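Local atomic coordinates of protein-glutamine gamma-glutamyltransferase 2 (Pagrus major, PDB entry 1G0D), a protein that probably catalyses the calcium-dependent cross-linking of proteins, joining peptide-bound glutamine to lysine or to other primary amines with release of ammonia. Residues H332-S337 with A392-D397. Residues are numbered along the deposited sequence; the frame is centred on the assembly and turned at random.
Sequences HCWVES and AEVNAD
E393 reaches from the last turn of helix 387-395 to H332 and W334, two residues on one side of strand 329-339. OE1 of E393 lies at the edge of the H332 ring, near its plane. It is 3.3 Å from CD2 of H332, a carbon, and the carboxylate and ring planes are 38° apart. The E393 chain is bent at chi2 (80°), which turns the carboxylate toward H332 while CG stays by W334. CG of E393 is 3.5 Å from CZ3 of W334 and approaches that ring obliquely. W334 also has H332 at its edge, with CD2 in the indole plane. H332 is the active-site histidine of the Cys-His-Asp triad with C272 and D355, on a papain-like core. Its NE2 is hydrogen-bonded to D355, and NE2 stands 4.1 Å from OE2 of E393. That oxygen is hydrogen-bonded to H300, whose ring also meets H332. E393 is therefore a second-shell neighbour of the triad. With an alanine here, W334 would probably face a gap beside CZ3, and H300 would be left without its carboxylate partner. The contact is looser at V394. CG2 of V394 comes to 4.4 Å from CH2 of W334, at the indole edge. The far end of the indole is held by a hydrogen bond from NE1 to Y440. Beyond V394 the helix ends and the chain runs away from strand 329-339. N395 and D397 probably bind calcium, as in related transglutaminases, and partly exposed D397 forms a salt bridge with R459.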
loop_
_atom_site.group_PDB
_atom_site.type_symbol
_atom_site.label_atom_id
_atom_site.label_comp_id
_atom_site.label_asym_id
_atom_site.label_seq_id
_atom_site.Cartn_x
_atom_site.Cartn_y
_atom_site.Cartn_z
ATOM N N HIS A 332 -7.762 7.521 0.017
ATOM C CA HIS A 332 -6.546 7.460 -0.755
ATOM C C HIS A 332 -5.534 6.789 0.128
ATOM O O HIS A 332 -5.440 7.096 1.314
ATOM C CB HIS A 332 -6.046 8.849 -1.117
ATOM C CG HIS A 332 -4.685 8.841 -1.739
ATOM N ND1 HIS A 332 -4.346 7.976 -2.760
ATOM C CD2 HIS A 332 -3.594 9.617 -1.519
ATOM C CE1 HIS A 332 -3.102 8.223 -3.148
ATOM N NE2 HIS A 332 -2.626 9.214 -2.414
ATOM N N CYS A 333 -4.762 5.897 -0.467
ATOM C CA CYS A 333 -3.760 5.140 0.233
ATOM C C CYS A 333 -2.296 5.476 -0.086
ATOM O O CYS A 333 -1.944 5.881 -1.197
ATOM C CB CYS A 333 -3.964 3.662 -0.074
ATOM S SG CYS A 333 -5.564 2.998 0.252
ATOM N N TRP A 334 -1.444 5.306 0.914
ATOM C CA TRP A 334 -0.013 5.462 0.745
ATOM C C TRP A 334 0.667 4.497 1.729
ATOM O O TRP A 334 0.049 3.597 2.294
ATOM C CB TRP A 334 0.471 6.920 0.927
ATOM C CG TRP A 334 0.206 7.555 2.245
ATOM C CD1 TRP A 334 0.952 7.429 3.384
ATOM C CD2 TRP A 334 -0.873 8.455 2.573
ATOM N NE1 TRP A 334 0.404 8.193 4.400
ATOM C CE2 TRP A 334 -0.714 8.827 3.926
ATOM C CE3 TRP A 334 -1.954 8.976 1.850
ATOM C CZ2 TRP A 334 -1.597 9.697 4.567
ATOM C CZ3 TRP A 334 -2.835 9.848 2.497
ATOM C CH2 TRP A 334 -2.646 10.195 3.844
ATOM N N VAL A 335 1.940 4.696 1.957
ATOM C CA VAL A 335 2.654 3.793 2.813
ATOM C C VAL A 335 3.527 4.576 3.777
ATOM O O VAL A 335 3.957 5.670 3.464
ATOM C CB VAL A 335 3.432 2.877 1.863
ATOM C CG1 VAL A 335 4.921 2.958 2.053
ATOM C CG2 VAL A 335 2.876 1.539 1.957
ATOM N N GLU A 336 3.735 4.046 4.978
ATOM C CA GLU A 336 4.596 4.679 5.983
ATOM C C GLU A 336 5.794 3.736 6.163
ATOM O O GLU A 336 5.588 2.530 6.331
ATOM C CB GLU A 336 3.853 4.786 7.308
ATOM C CG GLU A 336 3.583 6.195 7.790
ATOM C CD GLU A 336 2.622 6.209 8.947
ATOM O OE1 GLU A 336 2.675 5.306 9.808
ATOM O OE2 GLU A 336 1.787 7.120 9.004
ATOM N N SER A 337 7.025 4.247 6.103
ATOM C CA SER A 337 8.211 3.393 6.300
ATOM C C SER A 337 9.017 3.909 7.487
ATOM O O SER A 337 9.204 5.098 7.636
ATOM C CB SER A 337 9.129 3.389 5.070
ATOM O OG SER A 337 8.603 2.608 4.015
ATOM N N ALA A 392 -1.058 18.822 2.538
ATOM C CA ALA A 392 -2.322 19.220 1.888
ATOM C C ALA A 392 -3.297 18.087 1.852
ATOM O O ALA A 392 -4.487 18.246 2.085
ATOM C CB ALA A 392 -2.072 19.690 0.471
ATOM N N GLU A 393 -2.765 16.928 1.526
ATOM C CA GLU A 393 -3.536 15.701 1.425
ATOM C C GLU A 393 -4.470 15.465 2.614
ATOM O O GLU A 393 -5.597 14.987 2.494
ATOM C CB GLU A 393 -2.535 14.545 1.316
ATOM C CG GLU A 393 -3.127 13.171 1.412
ATOM C CD GLU A 393 -3.740 12.751 0.113
ATOM O OE1 GLU A 393 -4.853 12.185 0.167
ATOM O OE2 GLU A 393 -3.110 12.993 -0.957
ATOM N N VAL A 394 -3.968 15.849 3.763
ATOM C CA VAL A 394 -4.603 15.633 5.033
ATOM C C VAL A 394 -5.151 16.941 5.679
ATOM O O VAL A 394 -5.935 16.880 6.623
ATOM C CB VAL A 394 -3.487 14.876 5.863
ATOM C CG1 VAL A 394 -2.935 15.725 6.939
ATOM C CG2 VAL A 394 -3.964 13.582 6.332
ATOM N N ASN A 395 -4.798 18.109 5.132
ATOM C CA ASN A 395 -5.221 19.402 5.690
ATOM C C ASN A 395 -5.871 20.461 4.793
ATOM O O ASN A 395 -6.411 21.434 5.308
ATOM C CB ASN A 395 -4.022 20.070 6.327
ATOM C CG ASN A 395 -3.628 19.421 7.620
ATOM O OD1 ASN A 395 -4.470 19.179 8.465
ATOM N ND2 ASN A 395 -2.345 19.128 7.785
ATOM N N ALA A 396 -5.812 20.299 3.471
ATOM C CA ALA A 396 -6.365 21.293 2.528
ATOM C C ALA A 396 -7.762 21.810 2.857
ATOM O O ALA A 396 -8.631 21.022 3.217
ATOM C CB ALA A 396 -6.358 20.728 1.086
ATOM N N ASP A 397 -7.989 23.125 2.708
ATOM C CA ASP A 397 -9.318 23.719 2.980
ATOM C C ASP A 397 -10.080 24.067 1.722
ATOM O O ASP A 397 -9.714 25.018 1.046
ATOM C CB ASP A 397 -9.211 25.015 3.796
ATOM C CG ASP A 397 -10.556 25.438 4.414
ATOM O OD1 ASP A 397 -11.318 24.569 4.873
ATOM O OD2 ASP A 397 -10.863 26.644 4.453
#